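Local coordinates for calcium-binding EF hand family protein (Arabidopsis thaliana, PDB 6YIG) that binds calcium and probably acts as an endocytic adaptor within the plant TPLATE complex, this chain being its N-terminal EH domain, a pair of EF-hands, at residues 11-16 against 69-74; 15-20 against 26-31; 35-40 against 65-70. All coordinates share one frame; numbering follows the deposited sequence.

Contact 1: 11-16 against 69-74; sequences DQFEAY and NSLRLV
The Phe13 ring carries Arg72 NH2 over one face, with Leu71 CD1 reaching it obliquely. The Tyr16 ring has Gln12 OE1 of its own helix over the centre of one face, 3.3 Å above the plane, while Leu71 CD2 approaches obliquely. This is a helix-helix contact of the EH domain, between the first helix of the calcium-binding EF-hand, 12-20, and helix 64-78, which follows the second metal loop. The axes of 12-16 and 69-74 pass 10.9 Å apart at 109°, steeply crossed, so few residues meet. Leu71 does most of the apolar work: its CD1 sits 3.7 Å from Phe13 CD1 and 3.9 Å from Tyr16 CB. Phe13 reaches these partners because its CG is anti to the carbonyl carbon, beside the backbone N (chi1 -72°), which carries the ring across to the other helix. The aliphatic CG of Arg72 lies against Phe13 CE1, at 3.9 Å. The cation-pi contact is off-centre: Arg72 CZ stands 4.8 Å from the Phe13 ring centroid, with the two planes 26° apart. A leucine in place of Phe13 would probably leave the Arg72 guanidinium without its aromatic partner and open a gap beside Leu71. Pro102 also packs on Phe13, and the Tyr16 hydroxyl is hydrogen-bonded to Pro103 O, so the segment that ends this construct joins the region. At the start of helix 12-20, Asp11 is the N-cap: Glu14 N donates to Asp11 OD1 at 3.0 Å, nearly straight but from above the carboxylate plane.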
ATOM      1  N   ASP A  11       1.654  -2.733 -15.416  1.00 39.19           N
ATOM      2  CA  ASP A  11       2.004  -2.905 -14.006  1.00 33.41           C
ATOM      3  C   ASP A  11       1.234  -1.877 -13.189  1.00 31.57           C
ATOM      4  O   ASP A  11       1.587  -0.693 -13.128  1.00 30.30           O
ATOM      5  CB  ASP A  11       3.513  -2.770 -13.840  1.00 32.62           C
ATOM      6  CG  ASP A  11       3.983  -3.080 -12.438  1.00 34.17           C
ATOM      7  OD1 ASP A  11       3.186  -2.975 -11.492  1.00 27.95           O
ATOM      8  OD2 ASP A  11       5.177  -3.430 -12.297  1.00 40.00           O
ATOM      9  N   GLN A  12       0.178  -2.344 -12.521  1.00 22.24           N
ATOM     10  CA  GLN A  12      -0.698  -1.449 -11.781  1.00 20.50           C
ATOM     11  C   GLN A  12      -0.060  -0.982 -10.484  1.00 15.68           C
ATOM     12  O   GLN A  12      -0.347   0.129 -10.033  1.00 15.44           O
ATOM     13  CB  GLN A  12      -2.026  -2.145 -11.494  1.00 21.12           C
ATOM     14  CG  GLN A  12      -3.056  -1.266 -10.824  1.00 24.07           C
ATOM     15  CD  GLN A  12      -3.374  -0.006 -11.612  1.00 28.22           C
ATOM     16  OE1 GLN A  12      -3.041   1.108 -11.198  1.00 30.17           O
ATOM     17  NE2 GLN A  12      -4.006  -0.178 -12.763  1.00 37.91           N
ATOM     18  N   PHE A  13       0.785  -1.809  -9.858  1.00 16.14           N
ATOM     19  CA  PHE A  13       1.509  -1.345  -8.679  1.00 15.54           C
ATOM     20  C   PHE A  13       2.382  -0.156  -9.046  1.00 15.57           C
ATOM     21  O   PHE A  13       2.372   0.880  -8.370  1.00 13.52           O
ATOM     22  CB  PHE A  13       2.362  -2.469  -8.073  1.00 15.59           C
ATOM     23  CG  PHE A  13       1.565  -3.535  -7.377  1.00 13.90           C
ATOM     24  CD1 PHE A  13       1.219  -3.411  -6.045  1.00 16.22           C
ATOM     25  CD2 PHE A  13       1.172  -4.678  -8.047  1.00 17.53           C
ATOM     26  CE1 PHE A  13       0.516  -4.387  -5.409  1.00 15.50           C
ATOM     27  CE2 PHE A  13       0.460  -5.665  -7.399  1.00 17.02           C
ATOM     28  CZ  PHE A  13       0.113  -5.509  -6.081  1.00 14.56           C
ATOM     29  N   GLU A  14       3.146  -0.287 -10.130  1.00 15.21           N
ATOM     30  CA  GLU A  14       3.991   0.822 -10.554  1.00 18.65           C
ATOM     31  C   GLU A  14       3.164   2.048 -10.923  1.00 16.39           C
ATOM     32  O   GLU A  14       3.549   3.187 -10.619  1.00 16.18           O
ATOM     33  CB  GLU A  14       4.866   0.390 -11.730  1.00 20.73           C
ATOM     34  CG  GLU A  14       5.758   1.525 -12.229  1.00 23.84           C
ATOM     35  CD  GLU A  14       6.753   1.087 -13.280  1.00 41.29           C
ATOM     36  OE1 GLU A  14       6.469   0.114 -14.015  1.00 44.46           O
ATOM     37  OE2 GLU A  14       7.819   1.732 -13.374  1.00 49.76           O
ATOM     38  N   ALA A  15       2.029   1.848 -11.605  1.00 16.01           N
ATOM     39  CA  ALA A  15       1.198   2.979 -11.985  1.00 16.24           C
ATOM     40  C   ALA A  15       0.700   3.719 -10.754  1.00 16.57           C
ATOM     41  O   ALA A  15       0.681   4.951 -10.727  1.00 18.09           O
ATOM     42  CB  ALA A  15       0.025   2.498 -12.835  1.00 18.60           C
ATOM     43  N   TYR A  16       0.303   2.979  -9.719  1.00 15.29           N
ATOM     44  CA  TYR A  16      -0.137   3.619  -8.487  1.00 13.72           C
ATOM     45  C   TYR A  16       1.015   4.355  -7.806  1.00 13.47           C
ATOM     46  O   TYR A  16       0.824   5.434  -7.257  1.00 14.60           O
ATOM     47  CB  TYR A  16      -0.730   2.582  -7.533  1.00 11.47           C
ATOM     48  CG  TYR A  16      -2.155   2.159  -7.786  1.00 12.28           C
ATOM     49  CD1 TYR A  16      -3.102   3.040  -8.291  1.00 15.02           C
ATOM     50  CD2 TYR A  16      -2.572   0.885  -7.476  1.00 13.77           C
ATOM     51  CE1 TYR A  16      -4.433   2.654  -8.483  1.00 17.90           C
ATOM     52  CE2 TYR A  16      -3.888   0.474  -7.681  1.00 13.40           C
ATOM     53  CZ  TYR A  16      -4.821   1.370  -8.180  1.00 15.87           C
ATOM     54  OH  TYR A  16      -6.142   1.024  -8.396  1.00 19.53           O
ATOM     55  N   ASN A  69       3.844  -2.973  -0.729  1.00 12.26           N
ATOM     56  CA  ASN A  69       3.298  -3.728   0.390  1.00 11.94           C
ATOM     57  C   ASN A  69       2.098  -3.021   1.011  1.00 13.11           C
ATOM     58  O   ASN A  69       1.116  -3.672   1.392  1.00 12.23           O
ATOM     59  CB  ASN A  69       4.360  -3.987   1.453  1.00 13.48           C
ATOM     60  CG  ASN A  69       5.334  -5.082   1.054  1.00 14.77           C
ATOM     61  OD1 ASN A  69       5.015  -5.962   0.262  1.00 17.92           O
ATOM     62  ND2 ASN A  69       6.520  -5.034   1.609  1.00 17.09           N
ATOM     63  N   SER A  70       2.129  -1.689   1.100  0.59 10.13           N
ATOM     64  CA  SER A  70       0.941  -1.000   1.615  0.59 11.20           C
ATOM     65  C   SER A  70      -0.244  -1.190   0.678  0.59 12.34           C
ATOM     66  O   SER A  70      -1.385  -1.266   1.135  0.59 12.20           O
ATOM     67  CB  SER A  70       1.211   0.488   1.845  0.59 11.47           C
ATOM     68  OG  SER A  70       1.183   1.263   0.650  0.59 12.67           O
ATOM     69  N   LEU A  71       0.002  -1.254  -0.627  1.00 11.62           N
ATOM     70  CA  LEU A  71      -1.068  -1.526  -1.591  1.00 11.83           C
ATOM     71  C   LEU A  71      -1.643  -2.924  -1.388  1.00 11.43           C
ATOM     72  O   LEU A  71      -2.867  -3.127  -1.460  1.00 12.11           O
ATOM     73  CB  LEU A  71      -0.526  -1.373  -3.017  1.00 13.01           C
ATOM     74  CG  LEU A  71      -0.239   0.068  -3.471  1.00 12.50           C
ATOM     75  CD1 LEU A  71       0.530   0.016  -4.811  1.00 14.68           C
ATOM     76  CD2 LEU A  71      -1.479   0.928  -3.557  1.00 13.60           C
ATOM     77  N   ARG A  72      -0.771  -3.912  -1.133  1.00 12.52           N
ATOM     78  CA  ARG A  72      -1.233  -5.271  -0.886  1.00 11.39           C
ATOM     79  C   ARG A  72      -2.087  -5.336   0.366  1.00 10.39           C
ATOM     80  O   ARG A  72      -3.120  -6.007   0.386  1.00 11.78           O
ATOM     81  CB  ARG A  72      -0.047  -6.232  -0.766  1.00 11.47           C
ATOM     82  CG  ARG A  72       0.727  -6.407  -2.042  1.00 14.30           C
ATOM     83  CD  ARG A  72       1.932  -7.343  -1.887  1.00 13.82           C
ATOM     84  NE  ARG A  72       2.589  -7.483  -3.189  1.00 16.76           N
ATOM     85  CZ  ARG A  72       3.692  -6.833  -3.557  1.00 16.31           C
ATOM     86  NH1 ARG A  72       4.343  -6.044  -2.723  1.00 14.50           N
ATOM     87  NH2 ARG A  72       4.154  -6.988  -4.781  1.00 19.47           N
ATOM     88  N   LEU A  73      -1.659  -4.669   1.431  1.00 10.61           N
ATOM     89  CA  LEU A  73      -2.461  -4.658   2.648  1.00 10.81           C
ATOM     90  C   LEU A  73      -3.790  -3.967   2.409  1.00 11.14           C
ATOM     91  O   LEU A  73      -4.811  -4.376   2.987  1.00 12.37           O
ATOM     92  CB  LEU A  73      -1.678  -3.992   3.758  1.00 11.59           C
ATOM     93  CG  LEU A  73      -0.477  -4.778   4.258  1.00 11.16           C
ATOM     94  CD1 LEU A  73       0.359  -3.934   5.214  1.00 16.88           C
ATOM     95  CD2 LEU A  73      -0.893  -6.091   4.907  1.00 14.68           C
ATOM     96  N   VAL A  74      -3.803  -2.899   1.601  1.00 11.60           N
ATOM     97  CA  VAL A  74      -5.063  -2.249   1.243  1.00 11.37           C
ATOM     98  C   VAL A  74      -5.992  -3.218   0.517  1.00 11.39           C
ATOM     99  O   VAL A  74      -7.190  -3.283   0.811  1.00 13.92           O
ATOM    100  CB  VAL A  74      -4.820  -0.965   0.433  1.00 11.23           C
ATOM    101  CG1 VAL A  74      -6.102  -0.485  -0.229  1.00 13.20           C
ATOM    102  CG2 VAL A  74      -4.219   0.103   1.323  1.00 14.17           C
TER

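Contact 2: 15-20 against 26-31; sequences AYFKRA and GRISGA. With CA (calcium ion), chain B.
The calcium-binding EF-hand loop closes here against the helix that leads into it, and Phe17 and Ile28 form the apolar side of the closure. Phe17 CE1 lies 3.7 Å from Ile28 CG1, and Ile28 CD1 is as near to Phe17 CD1 and CE1; the approach is oblique. With its CG anti to the backbone N (chi1 -175°), Phe17 swings its ring from the flank of the helix toward the loop. The far end of that ring meets backbone: Gly26 O comes to the edge, near the ring plane, 3.5 Å from Phe17 CZ. Ala20, one turn further on, adds a methyl, its CB 3.8 Å from Ile28 CD1. No hydrogen bond joins the two segments, so the contact rests on these apolar and ring-edge approaches.

The polar work is done on the metal side. Arg27 gives its backbone O to the calcium ion at 2.3 Å, and water 1 binds the calcium ion at 2.4 Å; Asp21, Asp23, Asp25 and Glu32 supply the other protein ligands, five atoms from outside the two segments. Gly26 takes a positive phi (80°), which favours glycine, and its N is held by Asp21 OD2. Ile28 follows the Arg27 ligand directly, so one short run of backbone presents a carbonyl to the metal and a hydrophobic side chain to the helix. Ser29 then caps helix 30-37.

Within the fold, Ile28 pairs by backbone hydrogen bonds with Leu62 of strand 61-62, the short antiparallel link between the two EF-hand loops. Phe67 of helix 64-78 packs on both Ile28 and Ala20, while Phe36 of helix 30-37 also touches Ala20.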
ATOM      1  N   ALA A  15       2.029   1.848 -11.605  1.00 16.01           N
ATOM      2  CA  ALA A  15       1.198   2.979 -11.985  1.00 16.24           C
ATOM      3  C   ALA A  15       0.700   3.719 -10.754  1.00 16.57           C
ATOM      4  O   ALA A  15       0.681   4.951 -10.727  1.00 18.09           O
ATOM      5  CB  ALA A  15       0.025   2.498 -12.835  1.00 18.60           C
ATOM      6  N   TYR A  16       0.303   2.979  -9.719  1.00 15.29           N
ATOM      7  CA  TYR A  16      -0.137   3.619  -8.487  1.00 13.72           C
ATOM      8  C   TYR A  16       1.015   4.355  -7.806  1.00 13.47           C
ATOM      9  O   TYR A  16       0.824   5.434  -7.257  1.00 14.60           O
ATOM     10  CB  TYR A  16      -0.730   2.582  -7.533  1.00 11.47           C
ATOM     11  CG  TYR A  16      -2.155   2.159  -7.786  1.00 12.28           C
ATOM     12  CD1 TYR A  16      -3.102   3.040  -8.291  1.00 15.02           C
ATOM     13  CD2 TYR A  16      -2.572   0.885  -7.476  1.00 13.77           C
ATOM     14  CE1 TYR A  16      -4.433   2.654  -8.483  1.00 17.90           C
ATOM     15  CE2 TYR A  16      -3.888   0.474  -7.681  1.00 13.40           C
ATOM     16  CZ  TYR A  16      -4.821   1.370  -8.180  1.00 15.87           C
ATOM     17  OH  TYR A  16      -6.142   1.024  -8.396  1.00 19.53           O
ATOM     18  N   PHE A  17       2.211   3.757  -7.785  1.00 11.77           N
ATOM     19  CA  PHE A  17       3.379   4.410  -7.195  1.00 12.48           C
ATOM     20  C   PHE A  17       3.655   5.742  -7.885  1.00 15.85           C
ATOM     21  O   PHE A  17       3.896   6.758  -7.226  1.00 17.07           O
ATOM     22  CB  PHE A  17       4.568   3.432  -7.300  1.00 13.97           C
ATOM     23  CG  PHE A  17       5.855   3.880  -6.641  1.00 14.00           C
ATOM     24  CD1 PHE A  17       5.913   4.180  -5.299  1.00 13.09           C
ATOM     25  CD2 PHE A  17       7.033   3.870  -7.366  1.00 23.26           C
ATOM     26  CE1 PHE A  17       7.086   4.549  -4.699  1.00 16.30           C
ATOM     27  CE2 PHE A  17       8.225   4.235  -6.772  1.00 25.18           C
ATOM     28  CZ  PHE A  17       8.245   4.592  -5.420  1.00 23.14           C
ATOM     29  N   LYS A  18       3.615   5.750  -9.220  1.00 15.61           N
ATOM     30  CA  LYS A  18       3.850   6.982  -9.969  1.00 17.09           C
ATOM     31  C   LYS A  18       2.757   8.010  -9.704  1.00 20.54           C
ATOM     32  O   LYS A  18       3.048   9.204  -9.580  1.00 21.90           O
ATOM     33  CB  LYS A  18       3.948   6.666 -11.465  1.00 22.26           C
ATOM     34  CG  LYS A  18       5.239   5.970 -11.890  1.00 27.41           C
ATOM     35  CD  LYS A  18       5.173   5.545 -13.363  1.00 35.32           C
ATOM     36  N   ARG A  19       1.496   7.574  -9.554  1.00 20.49           N
ATOM     37  CA  ARG A  19       0.437   8.530  -9.251  1.00 18.29           C
ATOM     38  C   ARG A  19       0.573   9.090  -7.833  1.00 16.04           C
ATOM     39  O   ARG A  19       0.282  10.264  -7.587  1.00 19.64           O
ATOM     40  CB  ARG A  19      -0.954   7.910  -9.410  1.00 23.13           C
ATOM     41  CG  ARG A  19      -2.104   8.964  -9.295  1.00 31.55           C
ATOM     42  CD  ARG A  19      -2.160   9.926 -10.503  1.00 39.58           C
ATOM     43  NE  ARG A  19      -3.069  11.060 -10.295  1.00 48.45           N
ATOM     44  N   ALA A  20       0.991   8.254  -6.887  1.00 13.58           N
ATOM     45  CA  ALA A  20       1.087   8.696  -5.504  1.00 13.89           C
ATOM     46  C   ALA A  20       2.273   9.622  -5.273  1.00 13.51           C
ATOM     47  O   ALA A  20       2.233  10.456  -4.364  1.00 15.24           O
ATOM     48  CB  ALA A  20       1.199   7.475  -4.588  1.00 13.22           C
ATOM     49  N   GLY A  26      10.785   9.715  -5.777  1.00 12.44           N
ATOM     50  CA  GLY A  26      10.984   8.282  -5.703  1.00 11.88           C
ATOM     51  C   GLY A  26      10.618   7.682  -4.376  1.00 13.10           C
ATOM     52  O   GLY A  26      10.933   6.513  -4.132  1.00 13.76           O
ATOM     53  N   ARG A  27       9.969   8.450  -3.510  1.00 12.56           N
ATOM     54  CA  ARG A  27       9.509   8.011  -2.200  1.00 13.55           C
ATOM     55  C   ARG A  27       8.079   8.475  -1.995  1.00 12.18           C
ATOM     56  O   ARG A  27       7.683   9.519  -2.510  1.00 13.90           O
ATOM     57  CB  ARG A  27      10.368   8.600  -1.071  1.00 17.05           C
ATOM     58  CG  ARG A  27      11.874   8.442  -1.203  1.00 21.89           C
ATOM     59  CD  ARG A  27      12.545   9.203  -0.054  1.00 21.29           C
ATOM     60  NE  ARG A  27      12.356  10.646  -0.161  1.00 19.96           N
ATOM     61  CZ  ARG A  27      12.932  11.535   0.644  1.00 22.37           C
ATOM     62  NH1 ARG A  27      13.732  11.122   1.613  1.00 24.90           N
ATOM     63  NH2 ARG A  27      12.720  12.839   0.475  1.00 27.12           N
ATOM     64  N   ILE A  28       7.302   7.724  -1.207  1.00 12.32           N
ATOM     65  CA  ILE A  28       5.959   8.154  -0.828  1.00 13.89           C
ATOM     66  C   ILE A  28       6.033   8.706   0.589  1.00 12.57           C
ATOM     67  O   ILE A  28       6.274   7.972   1.560  1.00 14.19           O
ATOM     68  CB  ILE A  28       4.917   7.032  -0.930  1.00 13.50           C
ATOM     69  CG1 ILE A  28       4.956   6.342  -2.289  1.00 13.50           C
ATOM     70  CG2 ILE A  28       3.519   7.601  -0.618  1.00 16.26           C
ATOM     71  CD1 ILE A  28       4.859   7.283  -3.477  1.00 13.68           C
ATOM     72  N   SER A  29       5.820  10.004   0.709  1.00 13.28           N
ATOM     73  CA  SER A  29       5.797  10.667   1.997  1.00 14.50           C
ATOM     74  C   SER A  29       4.479  10.408   2.713  1.00 15.58           C
ATOM     75  O   SER A  29       3.501   9.930   2.126  1.00 14.47           O
ATOM     76  CB  SER A  29       5.970  12.163   1.821  1.00 16.15           C
ATOM     77  OG  SER A  29       4.799  12.694   1.224  1.00 17.09           O
ATOM     78  N   GLY A  30       4.468  10.712   4.014  1.00 14.61           N
ATOM     79  CA  GLY A  30       3.223  10.598   4.772  1.00 16.48           C
ATOM     80  C   GLY A  30       2.071  11.351   4.128  1.00 15.14           C
ATOM     81  O   GLY A  30       0.964  10.830   4.000  1.00 15.96           O
ATOM     82  N   ALA A  31       2.311  12.605   3.729  1.00 14.96           N
ATOM     83  CA  ALA A  31       1.251  13.406   3.125  1.00 13.82           C
ATOM     84  C   ALA A  31       0.791  12.813   1.811  1.00 13.32           C
ATOM     85  O   ALA A  31      -0.401  12.850   1.472  1.00 14.95           O
ATOM     86  CB  ALA A  31       1.737  14.841   2.910  1.00 22.46           C
TER
HETATM   87 CA    CA B 201       7.386  11.732  -3.059  1.00 13.01          CA
HETATM   88  O   HOH W   1       8.216  12.509  -0.981  1.00 17.09           O

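Contact 3: 35-40 against 65-70; sequences GFFQGS and QNFYNS
Phe37 O is gripped twice by Ser40, from the hydroxyl OG at 2.8 Å and from the backbone N at 3.0 Å, the hydroxyl lying in the carbonyl plane; together they brace the type I turn from Phe37 to Ser40 that follows helix 30-37. Across the contact, in the conformer of Ser70 described here, Ser70 OG lies at the edge of the Phe37 ring, 3.4 Å from Phe37 CZ. In that conformer it donates to Phe67 O on a lone pair, in the carbonyl plane, at 2.8 Å, one turn back along its own helix.

Three phenylalanines make up the rest. Phe67 presents its edge to a face of Phe36 in an offset edge-to-face pair, the planes at 64° and the centroids 5.5 Å apart; the closest atoms are Phe67 CZ and Phe36 CE2, at 3.7 Å. Phe37 meets Phe67 obliquely, neither stacked nor edge-to-face, arriving from the opposite direction with Phe37 CZ 3.8 Å from Phe67 CE1. Both Phe36 and Phe67 place CG anti to the backbone N (chi1 180° and -176°), which brings both rings toward the facing helix. Ile105 touches Phe36 and Phe37, and Leu47 of helix 44-54 borders Phe37. Such an aromatic cluster, joining the last helix of each EF-hand, is the hydrophobic centre of the paired EF-hand fold of this EH domain.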
ATOM      1  N   GLY A  35      -3.055  11.438   0.992  1.00 14.59           N
ATOM      2  CA  GLY A  35      -3.866  11.899  -0.120  1.00 16.70           C
ATOM      3  C   GLY A  35      -4.253  10.768  -1.045  1.00 16.71           C
ATOM      4  O   GLY A  35      -5.391  10.698  -1.514  1.00 17.95           O
ATOM      5  N   PHE A  36      -3.306   9.864  -1.318  1.00 13.90           N
ATOM      6  CA  PHE A  36      -3.552   8.762  -2.236  1.00 13.16           C
ATOM      7  C   PHE A  36      -4.609   7.819  -1.681  1.00 15.05           C
ATOM      8  O   PHE A  36      -5.556   7.442  -2.381  1.00 16.88           O
ATOM      9  CB  PHE A  36      -2.247   8.019  -2.507  1.00 13.89           C
ATOM     10  CG  PHE A  36      -2.402   6.852  -3.443  1.00 15.23           C
ATOM     11  CD1 PHE A  36      -2.519   7.046  -4.794  1.00 19.81           C
ATOM     12  CD2 PHE A  36      -2.450   5.573  -2.952  1.00 15.24           C
ATOM     13  CE1 PHE A  36      -2.665   5.955  -5.654  1.00 18.80           C
ATOM     14  CE2 PHE A  36      -2.620   4.505  -3.794  1.00 17.83           C
ATOM     15  CZ  PHE A  36      -2.704   4.698  -5.137  1.00 16.62           C
ATOM     16  N   PHE A  37      -4.497   7.458  -0.414  1.00 16.44           N
ATOM     17  CA  PHE A  37      -5.411   6.465   0.148  1.00 16.65           C
ATOM     18  C   PHE A  37      -6.749   7.034   0.543  1.00 19.23           C
ATOM     19  O   PHE A  37      -7.627   6.266   0.956  1.00 17.53           O
ATOM     20  CB  PHE A  37      -4.718   5.756   1.314  1.00 16.89           C
ATOM     21  CG  PHE A  37      -3.625   4.802   0.847  1.00 17.84           C
ATOM     22  CD1 PHE A  37      -3.904   3.832  -0.093  1.00 19.75           C
ATOM     23  CD2 PHE A  37      -2.344   4.896   1.335  1.00 26.81           C
ATOM     24  CE1 PHE A  37      -2.904   2.966  -0.560  1.00 22.09           C
ATOM     25  CE2 PHE A  37      -1.347   4.024   0.898  1.00 24.73           C
ATOM     26  CZ  PHE A  37      -1.630   3.071  -0.051  1.00 21.02           C
ATOM     27  N   GLN A  38      -6.964   8.338   0.384  1.00 15.85           N
ATOM     28  CA  GLN A  38      -8.327   8.849   0.478  1.00 17.45           C
ATOM     29  C   GLN A  38      -9.213   8.227  -0.589  1.00 18.74           C
ATOM     30  O   GLN A  38     -10.436   8.235  -0.440  1.00 25.03           O
ATOM     31  CB  GLN A  38      -8.313  10.364   0.390  1.00 25.71           C
ATOM     32  CG  GLN A  38      -7.887  11.007   1.697  1.00 31.04           C
ATOM     33  CD  GLN A  38      -8.199  12.478   1.751  1.00 44.07           C
ATOM     34  OE1 GLN A  38      -7.466  13.300   1.198  1.00 50.28           O
ATOM     35  NE2 GLN A  38      -9.304  12.826   2.421  1.00 45.17           N
ATOM     36  N   GLY A  39      -8.633   7.646  -1.629  1.00 18.37           N
ATOM     37  CA  GLY A  39      -9.404   6.922  -2.618  1.00 20.20           C
ATOM     38  C   GLY A  39      -9.612   5.446  -2.349  1.00 20.50           C
ATOM     39  O   GLY A  39     -10.165   4.735  -3.201  1.00 17.94           O
ATOM     40  N   SER A  40      -9.238   4.962  -1.162  1.00 16.41           N
ATOM     41  CA  SER A  40      -9.269   3.538  -0.893  1.00 15.23           C
ATOM     42  C   SER A  40     -10.562   3.036  -0.269  1.00 15.98           C
ATOM     43  O   SER A  40     -10.786   1.820  -0.261  1.00 18.41           O
ATOM     44  CB  SER A  40      -8.135   3.157   0.062  1.00 16.42           C
ATOM     45  OG  SER A  40      -8.417   3.635   1.348  1.00 17.65           O
ATOM     46  N   GLN A  65       9.144  -0.874  -2.602  1.00 15.99           N
ATOM     47  CA  GLN A  65       8.747  -2.119  -1.958  1.00 14.42           C
ATOM     48  C   GLN A  65       7.740  -1.840  -0.853  1.00 13.78           C
ATOM     49  O   GLN A  65       6.726  -2.538  -0.725  1.00 15.36           O
ATOM     50  CB  GLN A  65       9.984  -2.826  -1.404  1.00 17.96           C
ATOM     51  CG  GLN A  65       9.680  -4.082  -0.648  1.00 23.67           C
ATOM     52  CD  GLN A  65      10.850  -4.532   0.209  1.00 35.32           C
ATOM     53  OE1 GLN A  65      11.064  -4.018   1.315  1.00 39.07           O
ATOM     54  NE2 GLN A  65      11.618  -5.488  -0.299  1.00 34.31           N
ATOM     55  N   ASN A  66       8.034  -0.838  -0.013  1.00 13.56           N
ATOM     56  CA  ASN A  66       7.152  -0.538   1.117  1.00 13.55           C
ATOM     57  C   ASN A  66       5.767  -0.120   0.624  1.00 12.90           C
ATOM     58  O   ASN A  66       4.732  -0.444   1.236  1.00 12.34           O
ATOM     59  CB  ASN A  66       7.683   0.630   1.967  1.00 17.86           C
ATOM     60  CG  ASN A  66       9.067   0.438   2.562  1.00 26.61           C
ATOM     61  OD1 ASN A  66       9.771   1.442   2.766  1.00 29.92           O
ATOM     62  ND2 ASN A  66       9.437  -0.788   2.919  1.00 20.52           N
ATOM     63  N   PHE A  67       5.737   0.713  -0.417  1.00 12.21           N
ATOM     64  CA  PHE A  67       4.472   1.192  -0.943  1.00 10.39           C
ATOM     65  C   PHE A  67       3.701   0.067  -1.607  1.00 10.98           C
ATOM     66  O   PHE A  67       2.481  -0.040  -1.429  1.00 10.95           O
ATOM     67  CB  PHE A  67       4.680   2.346  -1.921  1.00 11.04           C
ATOM     68  CG  PHE A  67       3.396   2.947  -2.417  1.00 11.88           C
ATOM     69  CD1 PHE A  67       2.583   3.666  -1.569  1.00 12.63           C
ATOM     70  CD2 PHE A  67       2.988   2.765  -3.717  1.00 14.28           C
ATOM     71  CE1 PHE A  67       1.377   4.207  -2.035  1.00 14.09           C
ATOM     72  CE2 PHE A  67       1.792   3.300  -4.181  1.00 15.91           C
ATOM     73  CZ  PHE A  67       1.005   4.032  -3.343  1.00 14.29           C
ATOM     74  N   TYR A  68       4.386  -0.790  -2.363  1.00 11.46           N
ATOM     75  CA  TYR A  68       3.681  -1.929  -2.934  1.00 12.10           C
ATOM     76  C   TYR A  68       3.103  -2.798  -1.825  1.00 13.02           C
ATOM     77  O   TYR A  68       1.985  -3.313  -1.947  1.00 13.08           O
ATOM     78  CB  TYR A  68       4.585  -2.755  -3.834  1.00 12.78           C
ATOM     79  CG  TYR A  68       5.000  -2.180  -5.176  1.00 13.49           C
ATOM     80  CD1 TYR A  68       4.827  -0.845  -5.509  1.00 13.86           C
ATOM     81  CD2 TYR A  68       5.630  -2.999  -6.086  1.00 13.20           C
ATOM     82  CE1 TYR A  68       5.277  -0.355  -6.716  1.00 13.92           C
ATOM     83  CE2 TYR A  68       6.073  -2.528  -7.292  1.00 15.86           C
ATOM     84  CZ  TYR A  68       5.875  -1.196  -7.608  1.00 14.85           C
ATOM     85  OH  TYR A  68       6.336  -0.759  -8.846  1.00 18.14           O
ATOM     86  N   ASN A  69       3.844  -2.973  -0.729  1.00 12.26           N
ATOM     87  CA  ASN A  69       3.298  -3.728   0.390  1.00 11.94           C
ATOM     88  C   ASN A  69       2.098  -3.021   1.011  1.00 13.11           C
ATOM     89  O   ASN A  69       1.116  -3.672   1.392  1.00 12.23           O
ATOM     90  CB  ASN A  69       4.360  -3.987   1.453  1.00 13.48           C
ATOM     91  CG  ASN A  69       5.334  -5.082   1.054  1.00 14.77           C
ATOM     92  OD1 ASN A  69       5.015  -5.962   0.262  1.00 17.92           O
ATOM     93  ND2 ASN A  69       6.520  -5.034   1.609  1.00 17.09           N
ATOM     94  N   SER A  70       2.129  -1.689   1.100  0.59 10.13           N
ATOM     95  CA  SER A  70       0.941  -1.000   1.615  0.59 11.20           C
ATOM     96  C   SER A  70      -0.244  -1.190   0.678  0.59 12.34           C
ATOM     97  O   SER A  70      -1.385  -1.266   1.135  0.59 12.20           O
ATOM     98  CB  SER A  70       1.211   0.488   1.845  0.59 11.47           C
ATOM     99  OG  SER A  70       1.183   1.263   0.650  0.59 12.67           O
TER

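Contact 3 is the most central, all four of its touching residues being buried, whereas contact 1 is half buried. Contact 2 lies farther from the centre, at the calcium loop, yet is mostly buried, with only Gly26 of its touching residues exposed. Each pair of contacts shares a helix: 12-20 for contacts 1 and 2, 64-78 for contacts 1 and 3, and 30-37 for contacts 2 and 3. Phe17 meets Phe67 and Tyr16 meets Phe36, bridging the three into one apolar interior. The chemistry follows position: aromatic rings dominate at the centre, a cation-pi pair marks the partly exposed flank of contact 1, and metal coordination borders the apolar side of contact 2.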